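Transcriptional regulator, LacI family (Burkholderia phymatum, PDB 2RGY) probably represses or otherwise regulates transcription as a LacI-family DNA-binding protein whose periplasmic-binding-protein-like part is expected to sense a small ligand, perhaps a sugar. Local coordinates at residues A[33-39]-A[256-262]; A[147-151]-A[161-166]; A[250-254]-A[265-270]. One frame throughout, in Å; residues are numbered along the deposited sequence.

Contact 1. Residues A[33-39]-A[256-262]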
loop_
_atom_site.group_PDB
_atom_site.type_symbol
_atom_site.label_atom_id
_atom_site.label_comp_id
_atom_site.label_asym_id
_atom_site.label_seq_id
_atom_site.Cartn_x
_atom_site.Cartn_y
_atom_site.Cartn_z
ATOM N N GLU A 33 6.743 3.158 -17.392
ATOM C CA GLU A 33 6.718 3.716 -18.735
ATOM C C GLU A 33 7.767 4.805 -18.923
ATOM O O GLU A 33 8.315 4.969 -20.016
ATOM C CB GLU A 33 5.327 4.256 -19.060
ATOM C CG GLU A 33 4.253 3.171 -19.182
ATOM C CD GLU A 33 4.631 2.036 -20.150
ATOM O OE1 GLU A 33 5.129 2.316 -21.262
ATOM O OE2 GLU A 33 4.410 0.854 -19.799
ATOM N N LEU A 34 8.046 5.551 -17.860
ATOM C CA LEU A 34 9.042 6.609 -17.936
ATOM C C LEU A 34 10.450 6.027 -17.960
ATOM O O LEU A 34 11.314 6.525 -18.675
ATOM C CB LEU A 34 8.892 7.566 -16.756
ATOM C CG LEU A 34 7.823 8.642 -16.903
ATOM C CD1 LEU A 34 7.647 9.355 -15.587
ATOM C CD2 LEU A 34 8.241 9.626 -17.980
ATOM N N ARG A 35 10.681 4.976 -17.179
ATOM C CA ARG A 35 11.995 4.343 -17.146
ATOM C C ARG A 35 12.310 3.804 -18.541
ATOM O O ARG A 35 13.436 3.925 -19.024
ATOM C CB ARG A 35 12.014 3.184 -16.156
ATOM C CG ARG A 35 13.403 2.620 -15.916
ATOM C CD ARG A 35 14.192 3.553 -15.003
ATOM N NE ARG A 35 13.513 3.705 -13.717
ATOM C CZ ARG A 35 13.583 2.827 -12.719
ATOM N NH1 ARG A 35 14.316 1.723 -12.836
ATOM N NH2 ARG A 35 12.890 3.042 -11.608
ATOM N N ALA A 36 11.296 3.218 -19.172
ATOM C CA ALA A 36 11.426 2.652 -20.512
ATOM C C ALA A 36 11.977 3.674 -21.509
ATOM O O ALA A 36 12.664 3.306 -22.469
ATOM C CB ALA A 36 10.070 2.134 -20.989
ATOM N N VAL A 37 11.662 4.952 -21.304
ATOM C CA VAL A 37 12.181 5.980 -22.198
ATOM C C VAL A 37 13.295 6.766 -21.526
ATOM O O VAL A 37 13.567 7.915 -21.875
ATOM C CB VAL A 37 11.075 6.939 -22.696
ATOM C CG1 VAL A 37 10.066 6.160 -23.515
ATOM C CG2 VAL A 37 10.401 7.645 -21.530
ATOM N N HIS A 38 13.937 6.121 -20.556
ATOM C CA HIS A 38 15.063 6.698 -19.824
ATOM C C HIS A 38 14.794 8.054 -19.181
ATOM O O HIS A 38 15.659 8.926 -19.182
ATOM C CB HIS A 38 16.269 6.801 -20.759
ATOM C CG HIS A 38 16.592 5.518 -21.458
ATOM N ND1 HIS A 38 16.928 4.365 -20.779
ATOM C CD2 HIS A 38 16.600 5.194 -22.774
ATOM C CE1 HIS A 38 17.128 3.387 -21.646
ATOM N NE2 HIS A 38 16.935 3.865 -22.862
ATOM N N ARG A 39 13.599 8.222 -18.624
ATOM C CA ARG A 39 13.245 9.472 -17.971
ATOM C C ARG A 39 12.686 9.222 -16.572
ATOM O O ARG A 39 12.391 8.085 -16.215
ATOM C CB ARG A 39 12.271 10.259 -18.849
ATOM C CG ARG A 39 12.950 10.774 -20.125
ATOM C CD ARG A 39 11.990 11.498 -21.049
ATOM N NE ARG A 39 12.658 12.125 -22.194
ATOM C CZ ARG A 39 12.953 11.511 -23.339
ATOM N NH1 ARG A 39 12.657 10.230 -23.522
ATOM N NH2 ARG A 39 13.514 12.195 -24.326
ATOM N N ILE A 256 3.432 10.593 -22.943
ATOM C CA ILE A 256 4.806 10.500 -23.409
ATOM C C ILE A 256 4.885 10.811 -24.912
ATOM O O ILE A 256 5.829 11.459 -25.363
ATOM C CB ILE A 256 5.404 9.102 -23.060
ATOM C CG1 ILE A 256 5.586 9.006 -21.533
ATOM C CG2 ILE A 256 6.736 8.893 -23.765
ATOM C CD1 ILE A 256 6.149 7.683 -21.032
ATOM N N ASN A 257 3.879 10.387 -25.677
ATOM C CA ASN A 257 3.837 10.673 -27.114
ATOM C C ASN A 257 3.892 12.192 -27.335
ATOM O O ASN A 257 4.706 12.702 -28.107
ATOM C CB ASN A 257 2.537 10.141 -27.738
ATOM C CG ASN A 257 2.566 8.644 -27.995
ATOM O OD1 ASN A 257 1.579 8.071 -28.463
ATOM N ND2 ASN A 257 3.689 8.005 -27.700
ATOM N N GLN A 258 3.011 12.905 -26.644
ATOM C CA GLN A 258 2.918 14.354 -26.758
ATOM C C GLN A 258 4.186 15.065 -26.284
ATOM O O GLN A 258 4.595 16.069 -26.874
ATOM C CB GLN A 258 1.737 14.875 -25.933
ATOM C CG GLN A 258 0.542 13.942 -25.827
ATOM C CD GLN A 258 -0.181 13.740 -27.145
ATOM O OE1 GLN A 258 -0.639 14.700 -27.766
ATOM N NE2 GLN A 258 -0.303 12.481 -27.571
ATOM N N CYS A 259 4.797 14.544 -25.223
ATOM C CA CYS A 259 5.989 15.143 -24.627
ATOM C C CYS A 259 7.332 14.809 -25.248
ATOM O O CYS A 259 8.152 15.705 -25.475
ATOM C CB CYS A 259 6.096 14.770 -23.149
ATOM S SG CYS A 259 4.924 15.538 -22.045
ATOM N N TYR A 260 7.561 13.525 -25.511
ATOM C CA TYR A 260 8.848 13.100 -26.027
ATOM C C TYR A 260 8.944 12.509 -27.427
ATOM O O TYR A 260 9.996 11.989 -27.800
ATOM C CB TYR A 260 9.479 12.140 -25.023
ATOM C CG TYR A 260 9.471 12.671 -23.602
ATOM C CD1 TYR A 260 10.134 13.849 -23.276
ATOM C CD2 TYR A 260 8.821 11.982 -22.578
ATOM C CE1 TYR A 260 10.157 14.329 -21.969
ATOM C CE2 TYR A 260 8.839 12.453 -21.267
ATOM C CZ TYR A 260 9.511 13.627 -20.968
ATOM O OH TYR A 260 9.561 14.095 -19.671
ATOM N N GLY A 261 7.868 12.569 -28.199
ATOM C CA GLY A 261 7.939 12.066 -29.557
ATOM C C GLY A 261 7.855 10.569 -29.792
ATOM O O GLY A 261 8.189 10.102 -30.889
ATOM N N THR A 262 7.428 9.807 -28.787
ATOM C CA THR A 262 7.286 8.368 -28.958
ATOM C C THR A 262 6.079 8.156 -29.863
ATOM O O THR A 262 5.323 9.091 -30.112
ATOM C CB THR A 262 7.021 7.667 -27.620
ATOM O OG1 THR A 262 6.057 8.423 -26.875
ATOM C CG2 THR A 262 8.299 7.549 -26.824
#
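The guanidinium of Arg39 lies flat on the ring of Tyr260, the two planes 19° apart, and makes a cation-pi contact in which CZ stands 4.0 Å from the centroid of the Tyr260 ring. The two chains run antiparallel, the extended arginine lying along the ring from the hydroxyl end toward Tyr260 CG and CB, with its CD and NE over the ring. On its opposite face the ring carries CB of Cys259, and its hydroxyl is hydrogen-bonded to Asp69. Next to this slab, Ile256 supplies the main bump. Its chain is extended at chi2 (179°), which pushes CD1 out into a hollow formed by the Glu33 backbone and the side chains of Leu34 and Val37. There CD1 lies 3.6 Å from Glu33 O and more loosely against Leu34 CD2 and Val37 CG2. The hollow lies where helix 21-36 ends in a Schellman motif, with His38 at positive phi as the C-prime residue, Arg39 N bonded to Leu34 O and His38 N to Arg35 O. Helix 244-260, late in the chain, thus packs beside helix 21-36 on the parallel-sheet lobe that begins the chain, as in the two-lobed periplasmic-binding-protein fold of LacI-family regulators. Leu34 CD2 touches both Ile256 and the tyrosine, 4.4 Å from Tyr260 CE2, and Ile11 of strand 10-14 touches all three residues. At the far end Val37 CG1 meets Thr262 CG2 at 4.0 Å, the two side chains crossing at about a right angle just after Gly261 has turned the chain out of helix 244-260.

Contact 2. Residues A[147-151]-A[161-166]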
loop_
_atom_site.group_PDB
_atom_site.type_symbol
_atom_site.label_atom_id
_atom_site.label_comp_id
_atom_site.label_asym_id
_atom_site.label_seq_id
_atom_site.Cartn_x
_atom_site.Cartn_y
_atom_site.Cartn_z
ATOM N N LEU A 147 -22.221 3.898 -8.217
ATOM C CA LEU A 147 -23.499 3.699 -7.537
ATOM C C LEU A 147 -24.647 3.706 -8.543
ATOM O O LEU A 147 -25.589 2.931 -8.420
ATOM C CB LEU A 147 -23.745 4.804 -6.507
ATOM C CG LEU A 147 -22.816 4.917 -5.297
ATOM C CD1 LEU A 147 -23.294 6.067 -4.420
ATOM C CD2 LEU A 147 -22.805 3.607 -4.508
ATOM N N ASP A 148 -24.583 4.600 -9.522
ATOM C CA ASP A 148 -25.635 4.674 -10.525
ATOM C C ASP A 148 -25.826 3.309 -11.182
ATOM O O ASP A 148 -26.948 2.816 -11.274
ATOM C CB ASP A 148 -25.286 5.725 -11.574
ATOM C CG ASP A 148 -25.606 7.135 -11.115
ATOM O OD1 ASP A 148 -25.867 7.346 -9.901
ATOM O OD2 ASP A 148 -25.591 8.040 -11.973
ATOM N N GLY A 149 -24.727 2.707 -11.631
ATOM C CA GLY A 149 -24.794 1.397 -12.260
ATOM C C GLY A 149 -25.313 0.349 -11.297
ATOM O O GLY A 149 -26.079 -0.542 -11.674
ATOM N N PHE A 150 -24.890 0.446 -10.045
ATOM C CA PHE A 150 -25.335 -0.496 -9.027
ATOM C C PHE A 150 -26.859 -0.425 -8.900
ATOM O O PHE A 150 -27.546 -1.443 -8.956
ATOM C CB PHE A 150 -24.703 -0.136 -7.683
ATOM C CG PHE A 150 -25.083 -1.061 -6.567
ATOM C CD1 PHE A 150 -24.485 -2.314 -6.446
ATOM C CD2 PHE A 150 -26.020 -0.667 -5.613
ATOM C CE1 PHE A 150 -24.810 -3.165 -5.378
ATOM C CE2 PHE A 150 -26.352 -1.504 -4.547
ATOM C CZ PHE A 150 -25.743 -2.756 -4.428
ATOM N N PHE A 151 -27.378 0.788 -8.738
ATOM C CA PHE A 151 -28.808 0.969 -8.577
ATOM C C PHE A 151 -29.649 0.768 -9.824
ATOM O O PHE A 151 -30.846 0.518 -9.710
ATOM C CB PHE A 151 -29.083 2.323 -7.938
ATOM C CG PHE A 151 -28.676 2.380 -6.493
ATOM C CD1 PHE A 151 -29.338 1.594 -5.550
ATOM C CD2 PHE A 151 -27.616 3.185 -6.077
ATOM C CE1 PHE A 151 -28.951 1.599 -4.199
ATOM C CE2 PHE A 151 -27.210 3.209 -4.732
ATOM C CZ PHE A 151 -27.879 2.413 -3.788
ATOM N N ARG A 161 -33.910 2.287 -5.147
ATOM C CA ARG A 161 -32.695 2.883 -4.606
ATOM C C ARG A 161 -32.938 3.405 -3.185
ATOM O O ARG A 161 -32.110 3.215 -2.287
ATOM C CB ARG A 161 -32.239 4.027 -5.526
ATOM C CG ARG A 161 -31.032 4.827 -5.041
ATOM C CD ARG A 161 -30.355 5.543 -6.209
ATOM N NE ARG A 161 -29.178 6.293 -5.785
ATOM C CZ ARG A 161 -28.160 6.605 -6.583
ATOM N NH1 ARG A 161 -28.162 6.234 -7.861
ATOM N NH2 ARG A 161 -27.130 7.282 -6.097
ATOM N N ASP A 162 -34.095 4.035 -2.984
ATOM C CA ASP A 162 -34.446 4.622 -1.693
ATOM C C ASP A 162 -34.599 3.673 -0.510
ATOM O O ASP A 162 -34.574 4.113 0.638
ATOM C CB ASP A 162 -35.720 5.479 -1.820
ATOM C CG ASP A 162 -36.911 4.702 -2.361
ATOM O OD1 ASP A 162 -37.008 3.481 -2.096
ATOM O OD2 ASP A 162 -37.777 5.322 -3.037
ATOM N N SER A 163 -34.752 2.383 -0.773
ATOM C CA SER A 163 -34.921 1.409 0.305
ATOM C C SER A 163 -33.614 0.726 0.699
ATOM O O SER A 163 -33.606 -0.161 1.548
ATOM C CB SER A 163 -35.911 0.328 -0.119
ATOM O OG SER A 163 -35.372 -0.404 -1.208
ATOM N N VAL A 164 -32.513 1.134 0.085
ATOM C CA VAL A 164 -31.223 0.512 0.375
ATOM C C VAL A 164 -30.333 1.345 1.293
ATOM O O VAL A 164 -29.986 2.479 0.969
ATOM C CB VAL A 164 -30.450 0.232 -0.941
ATOM C CG1 VAL A 164 -29.063 -0.325 -0.640
ATOM C CG2 VAL A 164 -31.238 -0.740 -1.801
ATOM N N PRO A 165 -29.970 0.797 2.461
ATOM C CA PRO A 165 -29.103 1.552 3.373
ATOM C C PRO A 165 -27.786 1.905 2.669
ATOM O O PRO A 165 -27.118 1.040 2.099
ATOM C CB PRO A 165 -28.917 0.599 4.558
ATOM C CG PRO A 165 -29.244 -0.762 3.992
ATOM C CD PRO A 165 -30.400 -0.469 3.076
ATOM N N LEU A 166 -27.437 3.183 2.708
ATOM C CA LEU A 166 -26.245 3.691 2.055
ATOM C C LEU A 166 -25.480 4.601 3.011
ATOM O O LEU A 166 -25.989 5.641 3.428
ATOM C CB LEU A 166 -26.667 4.474 0.804
ATOM C CG LEU A 166 -25.674 4.957 -0.259
ATOM C CD1 LEU A 166 -24.509 5.631 0.422
ATOM C CD2 LEU A 166 -25.191 3.800 -1.120
HETATM O O HOH W 1 -25.036 8.110 -7.640
#
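Phe151 turns one ring face to the aliphatic part of Arg161, which crosses it at about a right angle. Arg161 CG sits almost over the middle of the face in a CH-pi contact, 3.7 Å from the centroid of the Phe151 ring. Because CG is anti to the backbone N (chi1 176°) and the chain then runs extended to NE, the arginine passes over the ring and carries its guanidinium beyond the CD2 side. There the planes of ring and guanidinium are 28° apart, with Phe151 CD2 lying 3.5 Å from Arg161 CZ. The same group reaches Asp148 through a salt bridge, Arg161 NH1 to Asp148 OD1 at 3.3 Å, long but nearly straight (170°). The carboxylate oxygen lies close to the guanidinium plane, whereas NH1 approaches from above the carboxylate plane. A water bonded to both Arg161 NH2 and Asp148 OD1 adds a second link, so the guanidinium is held through both terminal nitrogens. Phe150 covers the other face of Phe151. At the ring edge, Val164 CB comes to 3.8 Å from Phe151 CE1 and Leu166 CD2 to 4.0 Å from Phe151 CZ. Leu166 also meets Leu147 tip to tip, their CD2 atoms 4.1 Å apart. The contact folds the helix-to-strand connection after helix 141-155 back against that helix, up to the first residue of edge strand 166-168, in the mixed-sheet alpha/beta lobe of this periplasmic-binding-protein-like fold. Leu147, Phe150 and Leu166 all touch strand 131-135, and Phe150 stacks on Phe194 of strand 192-195.

Contact 3. Residues A[250-254]-A[265-270]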
loop_
_atom_site.group_PDB
_atom_site.type_symbol
_atom_site.label_atom_id
_atom_site.label_comp_id
_atom_site.label_asym_id
_atom_site.label_seq_id
_atom_site.Cartn_x
_atom_site.Cartn_y
_atom_site.Cartn_z
ATOM N N ASN A 250 -1.605 3.214 -20.629
ATOM C CA ASN A 250 -2.019 3.939 -21.818
ATOM C C ASN A 250 -2.125 5.454 -21.603
ATOM O O ASN A 250 -1.814 6.240 -22.505
ATOM C CB ASN A 250 -3.336 3.351 -22.334
ATOM C CG ASN A 250 -3.127 2.043 -23.086
ATOM O OD1 ASN A 250 -2.779 2.051 -24.270
ATOM N ND2 ASN A 250 -3.309 0.918 -22.399
ATOM N N ALA A 251 -2.547 5.870 -20.415
ATOM C CA ALA A 251 -2.651 7.289 -20.117
ATOM C C ALA A 251 -1.248 7.892 -20.136
ATOM O O ALA A 251 -1.028 8.957 -20.699
ATOM C CB ALA A 251 -3.289 7.496 -18.739
ATOM N N VAL A 252 -0.292 7.191 -19.535
ATOM C CA VAL A 252 1.079 7.675 -19.489
ATOM C C VAL A 252 1.754 7.611 -20.861
ATOM O O VAL A 252 2.542 8.485 -21.199
ATOM C CB VAL A 252 1.903 6.899 -18.445
ATOM C CG1 VAL A 252 3.344 7.364 -18.468
ATOM C CG2 VAL A 252 1.312 7.130 -17.055
ATOM N N ARG A 253 1.449 6.583 -21.649
ATOM C CA ARG A 253 2.027 6.473 -22.988
ATOM C C ARG A 253 1.523 7.616 -23.870
ATOM O O ARG A 253 2.290 8.209 -24.630
ATOM C CB ARG A 253 1.673 5.127 -23.617
ATOM C CG ARG A 253 2.493 3.984 -23.048
ATOM C CD ARG A 253 2.124 2.652 -23.674
ATOM N NE ARG A 253 3.034 1.600 -23.232
ATOM C CZ ARG A 253 2.912 0.317 -23.550
ATOM N NH1 ARG A 253 1.907 -0.086 -24.315
ATOM N NH2 ARG A 253 3.801 -0.558 -23.111
ATOM N N TRP A 254 0.235 7.926 -23.755
ATOM C CA TRP A 254 -0.369 9.009 -24.520
ATOM C C TRP A 254 0.376 10.302 -24.209
ATOM O O TRP A 254 0.721 11.063 -25.112
ATOM C CB TRP A 254 -1.840 9.172 -24.143
ATOM C CG TRP A 254 -2.537 10.264 -24.898
ATOM C CD1 TRP A 254 -3.017 10.194 -26.175
ATOM C CD2 TRP A 254 -2.816 11.593 -24.433
ATOM N NE1 TRP A 254 -3.581 11.400 -26.534
ATOM C CE2 TRP A 254 -3.467 12.277 -25.482
ATOM C CE3 TRP A 254 -2.577 12.277 -23.230
ATOM C CZ2 TRP A 254 -3.884 13.618 -25.368
ATOM C CZ3 TRP A 254 -2.993 13.613 -23.114
ATOM C CH2 TRP A 254 -3.638 14.263 -24.178
ATOM N N GLU A 265 0.783 3.188 -29.762
ATOM C CA GLU A 265 -0.602 3.136 -30.204
ATOM C C GLU A 265 -1.303 3.206 -28.856
ATOM O O GLU A 265 -0.872 2.558 -27.899
ATOM C CB GLU A 265 -0.931 1.810 -30.906
ATOM C CG GLU A 265 -0.251 1.650 -32.260
ATOM C CD GLU A 265 -0.674 0.380 -32.985
ATOM O OE1 GLU A 265 -0.331 -0.734 -32.506
ATOM O OE2 GLU A 265 -1.352 0.502 -34.032
ATOM N N ILE A 266 -2.368 3.994 -28.771
ATOM C CA ILE A 266 -3.092 4.162 -27.513
ATOM C C ILE A 266 -4.460 3.481 -27.491
ATOM O O ILE A 266 -5.259 3.662 -28.406
ATOM C CB ILE A 266 -3.279 5.664 -27.211
ATOM C CG1 ILE A 266 -1.929 6.380 -27.302
ATOM C CG2 ILE A 266 -3.889 5.859 -25.829
ATOM C CD1 ILE A 266 -0.875 5.835 -26.367
ATOM N N PHE A 267 -4.720 2.700 -26.442
ATOM C CA PHE A 267 -6.003 2.007 -26.279
ATOM C C PHE A 267 -6.714 2.522 -25.026
ATOM O O PHE A 267 -6.088 2.697 -23.976
ATOM C CB PHE A 267 -5.771 0.499 -26.209
ATOM C CG PHE A 267 -4.996 -0.028 -27.385
ATOM C CD1 PHE A 267 -3.607 0.123 -27.442
ATOM C CD2 PHE A 267 -5.658 -0.589 -28.477
ATOM C CE1 PHE A 267 -2.881 -0.272 -28.578
ATOM C CE2 PHE A 267 -4.947 -0.991 -29.625
ATOM C CZ PHE A 267 -3.555 -0.830 -29.672
ATOM N N ARG A 268 -8.015 2.773 -25.149
ATOM C CA ARG A 268 -8.821 3.325 -24.054
ATOM C C ARG A 268 -9.974 2.444 -23.574
ATOM O O ARG A 268 -10.746 2.856 -22.701
ATOM C CB ARG A 268 -9.408 4.674 -24.487
ATOM C CG ARG A 268 -8.373 5.701 -24.886
ATOM C CD ARG A 268 -8.944 6.723 -25.858
ATOM N NE ARG A 268 -7.924 7.684 -26.249
ATOM C CZ ARG A 268 -7.459 8.631 -25.446
ATOM N NH1 ARG A 268 -7.938 8.746 -24.213
ATOM N NH2 ARG A 268 -6.490 9.439 -25.864
ATOM N N GLU A 269 -10.102 1.249 -24.139
ATOM C CA GLU A 269 -11.200 0.358 -23.764
ATOM C C GLU A 269 -10.733 -0.964 -23.182
ATOM O O GLU A 269 -10.060 -1.743 -23.855
ATOM C CB GLU A 269 -12.083 0.064 -24.982
ATOM C CG GLU A 269 -12.711 1.306 -25.623
ATOM C CD GLU A 269 -13.534 2.113 -24.632
ATOM O OE1 GLU A 269 -14.315 1.494 -23.880
ATOM O OE2 GLU A 269 -13.400 3.362 -24.598
ATOM N N PHE A 270 -11.091 -1.211 -21.929
ATOM C CA PHE A 270 -10.731 -2.461 -21.286
ATOM C C PHE A 270 -11.946 -2.978 -20.557
ATOM O O PHE A 270 -12.756 -2.201 -20.047
ATOM C CB PHE A 270 -9.552 -2.262 -20.347
ATOM C CG PHE A 270 -8.337 -1.747 -21.046
ATOM C CD1 PHE A 270 -8.026 -0.388 -21.011
ATOM C CD2 PHE A 270 -7.550 -2.607 -21.818
ATOM C CE1 PHE A 270 -6.943 0.116 -21.738
ATOM C CE2 PHE A 270 -6.458 -2.117 -22.559
ATOM C CZ PHE A 270 -6.155 -0.750 -22.521
HETATM O O HOH W 2 -0.358 1.261 -25.659
#
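Trp254 lies with one face of its indole under the end of Arg268, whose NH2 is 3.6 Å from Trp254 CD1. The guanidinium stands steeply, 73° from the ring plane, and cation-pi attraction is weak at best; NH2 is hydrogen-bonded to Asp105 O. At the indole edge, Ile266 crosses at about a right angle. Its CD1 presses on the helix itself, 3.5 Å from Trp254 N and 3.8 Å from Arg253 CB. One turn earlier, Asn250 holds the loop backbone: Phe267 N donates to Asn250 OD1 at 3.0 Å, nearly straight at 170° but from well above the carbonyl plane. A water also donates to Asn250 OD1 and to Glu265 O, giving this amide oxygen two hydrogen bonds, and accepts from NH1 of Arg253, itself salt-bridged through NE to Glu33 OE1. Asn250 ND2, which bonds to Glu246 O, lies 3.3 Å from Phe270 CZ, with amide and ring planes 38° apart. Loop 265-270 thus runs from a helix packed on the parallel-sheet lobe toward strand 273-275 of the mixed sheet, one of the connections between lobes. Phe108 of edge strand 107-108 touches Asn250, Ile266 and Arg268, while Ala251 and Trp254 pack on strand 93-96.

How the contacts relate
From the N terminus, helix 21-36 opens contact 1, which closes only after more than 200 residues, at the end of helix 244-260. Contact 2 lies wholly within that span: it is a local closure between helix 141-155 and the start of strand 166-168, in the part built on the six-stranded mixed sheet. Contact 3 crosses contact 1, opening on helix 244-260 before contact 1 has closed and finishing beyond it. These two share that helix and touch through the Glu33–Arg253 salt bridge. Contact 1 fixes the helix end against helix 21-36 of the parallel-sheet part, and contact 3 lays the following loop along the same helix. Contact 2 is remote, its centre 42 Å from that of contact 1.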